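Adhesion G-protein coupled receptor G6 (Danio rerio, PDB 6V55) acts as a cell-surface adhesion receptor of the G-protein-coupled class, linked to myelination, with a large calcium-binding extracellular region. Local coordinates at residues Leu186-Ser194 with Ser236-Gln244; Ala206-Thr214 with Ile222-Tyr230. All coordinates share one frame; numbering follows the deposited sequence.

How the interactions relate
Both contacts lie in the pentaxin-family domain, their centres about 20 Å apart, and together they illustrate how a two-sheet fold is built. Interaction 2 pairs neighbouring strands 209-216 and 221-226 within one antiparallel sheet. Interaction 1 instead sets the hairpin of strands 185-188 and 191-194, at the margin of the facing antiparallel sheet, against the loop that follows strand 229-234. Along the chain, both segments of interaction 2 fall between those of interaction 1. The two meet where Leu186, Ile188 and Cys193 pack on Ile222 and Leu186 on Leu213, so apolar side chains from the two sheets share one interior.

Interaction 1: Leu186-Ser194 with Ser236-Gln244; sequences LFIGASYCS and SASQIYTLQ
The carbonyl oxygen Ile188 O is gripped twice from within its own hairpin, by Ser191 N and by Ser191 OG, the latter at 2.8 Å and in the carbonyl plane, while the ring of Tyr241 reaches the same oxygen through CD2. The hydroxyl gets there because chi1 of Ser191 (57°) sets OG between the backbone N and the carbonyl carbon. In that position Ser191 OG also lies 3.7 Å from Tyr241 CE2, oblique to the ring.

The aromatic ring itself covers the tight turn between the strands. Ala190 N sits over the centre of one face, 3.7 Å above the plane, and Gly189 CA lies over the same face nearer its rim; Ile240 CB, from the loop itself, takes the opposite face. Farther out, Ala190 CB comes to 3.4 Å from Tyr241 OH. Gly189 has a positive phi, and a beta carbon here would run into Tyr241 CG. Replacing Tyr241 by an alanine removes this flat cover, which would probably open a gap over the Gly189-Ala190 peptide and leave Ser191 without its aromatic neighbour.

Beside the ring, Ile188 CG2 meets Leu243 CD2 at 4.0 Å, the two side chains crossing at about a right angle. Farther along strand 191-194, Cys193 SG touches Ser238 CB at 3.8 Å. Ser191 OG bonds within its own hairpin and Ser238 OG bonds to Trp215 NE1 and Cys235 O, so what joins hairpin to loop here is mainly aromatic and apolar packing, beside the covalent tie of the Cys193-Cys235 disulfide.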
loop_
_atom_site.group_PDB
_atom_site.type_symbol
_atom_site.label_atom_id
_atom_site.label_comp_id
_atom_site.label_asym_id
_atom_site.label_seq_id
_atom_site.Cartn_x
_atom_site.Cartn_y
_atom_site.Cartn_z
ATOM N N LEU A 186 -18.037 53.775 9.465
ATOM C CA LEU A 186 -18.299 53.246 8.131
ATOM C C LEU A 186 -18.307 54.422 7.167
ATOM O O LEU A 186 -19.127 55.336 7.303
ATOM C CB LEU A 186 -19.639 52.517 8.074
ATOM C CG LEU A 186 -19.649 50.995 8.082
ATOM C CD1 LEU A 186 -21.073 50.502 7.921
ATOM C CD2 LEU A 186 -18.730 50.414 7.006
ATOM N N PHE A 187 -17.396 54.418 6.216
ATOM C CA PHE A 187 -17.370 55.443 5.188
ATOM C C PHE A 187 -18.200 54.924 4.021
ATOM O O PHE A 187 -17.806 53.944 3.387
ATOM C CB PHE A 187 -15.929 55.712 4.781
ATOM C CG PHE A 187 -15.792 56.657 3.651
ATOM C CD1 PHE A 187 -15.914 58.026 3.870
ATOM C CD2 PHE A 187 -15.520 56.185 2.364
ATOM C CE1 PHE A 187 -15.791 58.918 2.815
ATOM C CE2 PHE A 187 -15.405 57.055 1.301
ATOM C CZ PHE A 187 -15.535 58.427 1.519
ATOM N N ILE A 188 -19.348 55.553 3.725
ATOM C CA ILE A 188 -20.199 55.101 2.617
ATOM C C ILE A 188 -20.356 56.221 1.593
ATOM O O ILE A 188 -20.868 57.301 1.913
ATOM C CB ILE A 188 -21.579 54.610 3.081
ATOM C CG1 ILE A 188 -21.461 53.603 4.219
ATOM C CG2 ILE A 188 -22.266 53.916 1.928
ATOM C CD1 ILE A 188 -22.787 53.089 4.731
ATOM N N GLY A 189 -19.976 55.929 0.346
ATOM C CA GLY A 189 -20.016 56.891 -0.742
ATOM C C GLY A 189 -19.055 58.045 -0.527
ATOM O O GLY A 189 -17.876 57.987 -0.909
ATOM N N ALA A 190 -19.570 59.111 0.082
ATOM C CA ALA A 190 -18.760 60.233 0.519
ATOM C C ALA A 190 -19.062 60.632 1.949
ATOM O O ALA A 190 -18.514 61.633 2.422
ATOM C CB ALA A 190 -18.967 61.452 -0.393
ATOM N N SER A 191 -19.913 59.891 2.648
ATOM C CA SER A 191 -20.359 60.251 3.984
ATOM C C SER A 191 -19.676 59.373 5.022
ATOM O O SER A 191 -19.032 58.373 4.705
ATOM C CB SER A 191 -21.881 60.115 4.096
ATOM O OG SER A 191 -22.288 58.790 3.770
ATOM N N TYR A 192 -19.843 59.753 6.286
ATOM C CA TYR A 192 -19.245 59.045 7.410
ATOM C C TYR A 192 -20.339 58.643 8.385
ATOM O O TYR A 192 -21.036 59.503 8.939
ATOM C CB TYR A 192 -18.217 59.914 8.115
ATOM C CG TYR A 192 -16.919 60.077 7.391
ATOM C CD1 TYR A 192 -15.800 59.302 7.725
ATOM C CD2 TYR A 192 -16.804 61.026 6.373
ATOM C CE1 TYR A 192 -14.591 59.470 7.041
ATOM C CE2 TYR A 192 -15.630 61.202 5.692
ATOM C CZ TYR A 192 -14.530 60.429 6.022
ATOM O OH TYR A 192 -13.387 60.669 5.309
ATOM N N CYS A 193 -20.483 57.343 8.592
ATOM C CA CYS A 193 -21.462 56.782 9.516
ATOM C C CYS A 193 -20.683 56.170 10.673
ATOM O O CYS A 193 -20.101 55.089 10.528
ATOM C CB CYS A 193 -22.341 55.754 8.808
ATOM S SG CYS A 193 -23.154 56.407 7.308
ATOM N N SER A 194 -20.651 56.869 11.811
ATOM C CA SER A 194 -19.880 56.402 12.955
ATOM C C SER A 194 -20.613 55.263 13.651
ATOM O O SER A 194 -21.820 55.342 13.904
ATOM C CB SER A 194 -19.618 57.537 13.938
ATOM O OG SER A 194 -19.576 57.028 15.263
ATOM N N SER A 236 -28.451 59.273 8.195
ATOM C CA SER A 236 -29.349 59.886 7.219
ATOM C C SER A 236 -28.605 60.460 6.022
ATOM O O SER A 236 -29.204 60.576 4.946
ATOM C CB SER A 236 -30.184 60.994 7.862
ATOM O OG SER A 236 -29.418 62.181 7.958
ATOM N N ALA A 237 -27.314 60.797 6.176
ATOM C CA ALA A 237 -26.494 61.240 5.049
ATOM C C ALA A 237 -26.285 60.146 4.013
ATOM O O ALA A 237 -26.106 60.457 2.833
ATOM C CB ALA A 237 -25.128 61.736 5.537
ATOM N N SER A 238 -26.347 58.882 4.417
ATOM C CA SER A 238 -26.046 57.759 3.542
ATOM C C SER A 238 -27.205 57.357 2.636
ATOM O O SER A 238 -27.048 56.413 1.858
ATOM C CB SER A 238 -25.620 56.541 4.370
ATOM O OG SER A 238 -26.737 55.741 4.734
ATOM N N GLN A 239 -28.361 58.023 2.707
ATOM C CA GLN A 239 -29.471 57.647 1.837
ATOM C C GLN A 239 -29.383 58.286 0.458
ATOM O O GLN A 239 -30.255 58.047 -0.378
ATOM C CB GLN A 239 -30.797 58.017 2.482
ATOM C CG GLN A 239 -30.839 57.875 3.987
ATOM C CD GLN A 239 -32.175 58.339 4.556
ATOM O OE1 GLN A 239 -32.275 59.414 5.167
ATOM N NE2 GLN A 239 -33.217 57.537 4.333
ATOM N N ILE A 240 -28.358 59.097 0.227
ATOM C CA ILE A 240 -28.075 59.735 -1.049
ATOM C C ILE A 240 -27.227 58.841 -1.968
ATOM O O ILE A 240 -27.291 58.963 -3.196
ATOM C CB ILE A 240 -27.400 61.078 -0.688
ATOM C CG1 ILE A 240 -28.378 61.905 0.122
ATOM C CG2 ILE A 240 -27.000 61.922 -1.844
ATOM C CD1 ILE A 240 -29.703 62.167 -0.579
ATOM N N TYR A 241 -26.489 57.887 -1.415
ATOM C CA TYR A 241 -25.442 57.210 -2.160
ATOM C C TYR A 241 -25.852 55.808 -2.576
ATOM O O TYR A 241 -26.653 55.139 -1.923
ATOM C CB TYR A 241 -24.151 57.146 -1.349
ATOM C CG TYR A 241 -23.639 58.520 -1.035
ATOM C CD1 TYR A 241 -23.100 59.322 -2.037
ATOM C CD2 TYR A 241 -23.729 59.039 0.259
ATOM C CE1 TYR A 241 -22.640 60.604 -1.752
ATOM C CE2 TYR A 241 -23.275 60.315 0.553
ATOM C CZ TYR A 241 -22.730 61.089 -0.458
ATOM O OH TYR A 241 -22.280 62.356 -0.173
ATOM N N THR A 242 -25.267 55.373 -3.680
ATOM C CA THR A 242 -25.424 54.027 -4.199
ATOM C C THR A 242 -24.030 53.509 -4.507
ATOM O O THR A 242 -23.213 54.234 -5.084
ATOM C CB THR A 242 -26.306 54.035 -5.462
ATOM O OG1 THR A 242 -27.579 54.632 -5.162
ATOM C CG2 THR A 242 -26.511 52.631 -6.014
ATOM N N LEU A 243 -23.740 52.281 -4.103
ATOM C CA LEU A 243 -22.433 51.709 -4.394
ATOM C C LEU A 243 -22.461 51.128 -5.804
ATOM O O LEU A 243 -23.251 50.223 -6.081
ATOM C CB LEU A 243 -22.082 50.651 -3.349
ATOM C CG LEU A 243 -22.218 51.087 -1.882
ATOM C CD1 LEU A 243 -21.896 49.946 -0.924
ATOM C CD2 LEU A 243 -21.338 52.290 -1.604
ATOM N N GLN A 244 -21.621 51.652 -6.696
ATOM C CA GLN A 244 -21.695 51.249 -8.091
ATOM C C GLN A 244 -21.042 49.888 -8.325
ATOM O O GLN A 244 -20.342 49.336 -7.469
ATOM C CB GLN A 244 -21.040 52.286 -8.997
ATOM C CG GLN A 244 -22.006 53.300 -9.635
ATOM C CD GLN A 244 -23.084 52.673 -10.531
ATOM O OE1 GLN A 244 -22.857 51.659 -11.207
ATOM N NE2 GLN A 244 -24.264 53.299 -10.555
#

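Interaction 2: Ala206-Thr214 with Ile222-Tyr230; sequences ATMKPLCLT and IGVYFEGHY. Unlike the reference sequence in segment 222-230: Glu227 (reference Gly).
Strands 209-214 and 222-226 run antiparallel, their axes 4.6 Å apart at closest approach and at 169° to each other, with Cys212-Tyr225 and Thr214-Gly223 as hydrogen-bonded pairs and Leu213-Val224 as the non-hydrogen-bonded pair between them. Four backbone N-H...O bonds, two for each hydrogen-bonded pair, join the strands.

Side chains alternate between the two faces. Cys212 and Tyr225 stand together, CB to CB at 3.7 Å, and the cysteine sulfur makes an oblique sulfur-aromatic contact with the tyrosine ring; both residues also touch Leu285 of helix 282-286. Farther along this face Thr214 OG1 comes within 3.3 Å of Gly223 CA, where a beta carbon would clash. Leu213 and Val224 occupy the other face, lying side by side and pointing the same way, with Leu213 CD2 against Val224 CG2 at 4.0 Å. Leu211 extends this apolar patch: with CG anti to the backbone N (chi1 169°), its CD1 reaches Val224 CG1, Phe226 CB and, at 3.4 Å, Tyr225 O.

Lys209 crosses Phe226 at about a right angle, its CD at the ring edge, 3.8 Å from CE2. A bend at chi3 (-65°) then carries the ammonium group to Glu227, where Lys209 NZ meets Glu227 OE1 in a 2.8 Å salt bridge, on the anti side and somewhat out of the carboxylate plane. Asp203 is a second carboxylate partner of this lysine, whose charge is likely to ease the closeness of the two acids. Glu227, a glycine in the reference sequence, belongs to the type I' turn Phe226-His229 that leads into the next strand. Such antiparallel pairing, with one face turned to the domain interior and the other packed by a short helix, is consistent with the concanavalin-like beta sandwich of the pentaxin family, in which a short helix lies against one sheet.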
loop_
_atom_site.group_PDB
_atom_site.type_symbol
_atom_site.label_atom_id
_atom_site.label_comp_id
_atom_site.label_asym_id
_atom_site.label_seq_id
_atom_site.Cartn_x
_atom_site.Cartn_y
_atom_site.Cartn_z
ATOM N N ALA A 206 -5.959 40.778 20.350
ATOM C CA ALA A 206 -5.356 39.743 19.524
ATOM C C ALA A 206 -6.127 38.433 19.574
ATOM O O ALA A 206 -5.714 37.466 18.915
ATOM C CB ALA A 206 -3.910 39.509 19.943
ATOM N N THR A 207 -7.205 38.374 20.360
ATOM C CA THR A 207 -8.200 37.318 20.229
ATOM C C THR A 207 -9.181 37.698 19.120
ATOM O O THR A 207 -9.644 38.846 19.049
ATOM C CB THR A 207 -8.944 37.104 21.550
ATOM O OG1 THR A 207 -7.995 36.997 22.611
ATOM C CG2 THR A 207 -9.810 35.817 21.509
ATOM N N MET A 208 -9.479 36.741 18.244
ATOM C CA MET A 208 -10.435 37.004 17.187
ATOM C C MET A 208 -11.850 37.071 17.737
ATOM O O MET A 208 -12.226 36.319 18.642
ATOM C CB MET A 208 -10.381 35.934 16.117
ATOM C CG MET A 208 -9.108 35.904 15.368
ATOM S SD MET A 208 -9.506 35.309 13.746
ATOM C CE MET A 208 -9.047 36.720 12.788
ATOM N N LYS A 209 -12.648 37.964 17.154
ATOM C CA LYS A 209 -14.041 38.044 17.513
ATOM C C LYS A 209 -14.811 38.409 16.251
ATOM O O LYS A 209 -14.313 39.199 15.427
ATOM C CB LYS A 209 -14.302 39.068 18.627
ATOM C CG LYS A 209 -14.716 38.444 19.962
ATOM C CD LYS A 209 -15.210 39.508 20.938
ATOM C CE LYS A 209 -14.091 40.480 21.316
ATOM N NZ LYS A 209 -14.518 41.475 22.355
ATOM N N PRO A 210 -15.987 37.809 16.044
ATOM C CA PRO A 210 -16.803 38.154 14.875
ATOM C C PRO A 210 -17.499 39.503 15.018
ATOM O O PRO A 210 -17.822 39.964 16.116
ATOM C CB PRO A 210 -17.821 37.002 14.807
ATOM C CG PRO A 210 -17.923 36.489 16.209
ATOM C CD PRO A 210 -16.560 36.678 16.806
ATOM N N LEU A 211 -17.717 40.136 13.863
ATOM C CA LEU A 211 -18.286 41.475 13.755
ATOM C C LEU A 211 -19.026 41.584 12.428
ATOM O O LEU A 211 -18.431 41.352 11.371
ATOM C CB LEU A 211 -17.195 42.554 13.829
ATOM C CG LEU A 211 -17.682 43.965 13.460
ATOM C CD1 LEU A 211 -18.747 44.455 14.451
ATOM C CD2 LEU A 211 -16.529 44.968 13.364
ATOM N N CYS A 212 -20.302 41.971 12.487
ATOM C CA CYS A 212 -21.142 42.144 11.309
ATOM C C CYS A 212 -21.570 43.595 11.185
ATOM O O CYS A 212 -21.918 44.234 12.181
ATOM C CB CYS A 212 -22.390 41.282 11.366
ATOM S SG CYS A 212 -22.089 39.674 12.075
ATOM N N LEU A 213 -21.536 44.111 9.960
ATOM C CA LEU A 213 -22.013 45.450 9.651
ATOM C C LEU A 213 -23.084 45.329 8.580
ATOM O O LEU A 213 -22.870 44.640 7.580
ATOM C CB LEU A 213 -20.858 46.341 9.181
ATOM C CG LEU A 213 -19.654 46.387 10.140
ATOM C CD1 LEU A 213 -18.475 47.100 9.532
ATOM C CD2 LEU A 213 -20.038 47.046 11.477
ATOM N N THR A 214 -24.251 45.953 8.800
ATOM C CA THR A 214 -25.303 46.011 7.785
ATOM C C THR A 214 -25.613 47.463 7.443
ATOM O O THR A 214 -25.297 48.383 8.203
ATOM C CB THR A 214 -26.622 45.282 8.194
ATOM O OG1 THR A 214 -27.416 46.104 9.072
ATOM C CG2 THR A 214 -26.354 43.913 8.832
ATOM N N ILE A 222 -27.730 51.759 9.649
ATOM C CA ILE A 222 -26.578 50.922 9.956
ATOM C C ILE A 222 -26.972 49.932 11.048
ATOM O O ILE A 222 -27.616 50.296 12.035
ATOM C CB ILE A 222 -25.375 51.773 10.398
ATOM C CG1 ILE A 222 -25.267 53.063 9.571
ATOM C CG2 ILE A 222 -24.079 50.941 10.376
ATOM C CD1 ILE A 222 -24.658 52.893 8.215
ATOM N N GLY A 223 -26.599 48.673 10.867
ATOM C CA GLY A 223 -26.735 47.670 11.909
ATOM C C GLY A 223 -25.333 47.174 12.289
ATOM O O GLY A 223 -24.450 47.146 11.442
ATOM N N VAL A 224 -25.156 46.870 13.568
ATOM C CA VAL A 224 -23.898 46.327 14.083
ATOM C C VAL A 224 -24.235 45.084 14.900
ATOM O O VAL A 224 -25.101 45.137 15.783
ATOM C CB VAL A 224 -23.130 47.351 14.943
ATOM C CG1 VAL A 224 -21.897 46.723 15.564
ATOM C CG2 VAL A 224 -22.696 48.537 14.113
ATOM N N TYR A 225 -23.574 43.969 14.597
ATOM C CA TYR A 225 -23.624 42.775 15.430
ATOM C C TYR A 225 -22.234 42.536 16.020
ATOM O O TYR A 225 -21.266 42.328 15.278
ATOM C CB TYR A 225 -24.115 41.580 14.617
ATOM C CG TYR A 225 -24.659 40.434 15.427
ATOM C CD1 TYR A 225 -23.795 39.489 15.996
ATOM C CD2 TYR A 225 -26.036 40.281 15.613
ATOM C CE1 TYR A 225 -24.280 38.431 16.740
ATOM C CE2 TYR A 225 -26.541 39.217 16.351
ATOM C CZ TYR A 225 -25.653 38.296 16.913
ATOM O OH TYR A 225 -26.124 37.235 17.654
ATOM N N PHE A 226 -22.147 42.567 17.354
ATOM C CA PHE A 226 -20.900 42.425 18.101
ATOM C C PHE A 226 -21.264 41.956 19.504
ATOM O O PHE A 226 -22.131 42.564 20.145
ATOM C CB PHE A 226 -20.155 43.753 18.164
ATOM C CG PHE A 226 -18.697 43.662 18.556
ATOM C CD1 PHE A 226 -17.990 44.830 18.687
ATOM C CD2 PHE A 226 -18.004 42.461 18.754
ATOM C CE1 PHE A 226 -16.657 44.855 19.025
ATOM C CE2 PHE A 226 -16.652 42.453 19.083
ATOM C CZ PHE A 226 -15.967 43.689 19.221
ATOM N N GLU A 227 -20.588 40.887 19.959
ATOM C CA GLU A 227 -20.701 40.314 21.304
ATOM C C GLU A 227 -22.134 39.874 21.632
ATOM O O GLU A 227 -22.614 40.085 22.746
ATOM C CB GLU A 227 -20.148 41.281 22.361
ATOM C CG GLU A 227 -18.611 41.303 22.391
ATOM C CD GLU A 227 -18.028 42.197 23.482
ATOM O OE1 GLU A 227 -16.830 42.566 23.376
ATOM O OE2 GLU A 227 -18.772 42.529 24.436
ATOM N N GLY A 228 -22.826 39.262 20.657
ATOM C CA GLY A 228 -24.146 38.688 20.874
ATOM C C GLY A 228 -25.309 39.651 20.770
ATOM O O GLY A 228 -26.460 39.201 20.638
ATOM N N HIS A 229 -25.054 40.957 20.806
ATOM C CA HIS A 229 -26.090 41.974 20.856
ATOM C C HIS A 229 -26.209 42.682 19.512
ATOM O O HIS A 229 -25.210 42.918 18.823
ATOM C CB HIS A 229 -25.780 42.991 21.953
ATOM C CG HIS A 229 -25.420 42.376 23.269
ATOM N ND1 HIS A 229 -24.258 42.691 23.945
ATOM C CD2 HIS A 229 -26.070 41.474 24.043
ATOM C CE1 HIS A 229 -24.209 42.012 25.077
ATOM N NE2 HIS A 229 -25.297 41.266 25.161
ATOM N N TYR A 230 -27.431 43.027 19.148
ATOM C CA TYR A 230 -27.699 43.726 17.906
ATOM C C TYR A 230 -27.967 45.195 18.195
ATOM O O TYR A 230 -28.698 45.536 19.128
ATOM C CB TYR A 230 -28.888 43.091 17.184
ATOM C CG TYR A 230 -29.343 43.830 15.945
ATOM C CD1 TYR A 230 -28.578 43.821 14.771
ATOM C CD2 TYR A 230 -30.539 44.546 15.950
ATOM C CE1 TYR A 230 -29.012 44.505 13.630
ATOM C CE2 TYR A 230 -30.980 45.220 14.826
ATOM C CZ TYR A 230 -30.219 45.203 13.674
ATOM O OH TYR A 230 -30.693 45.897 12.581
#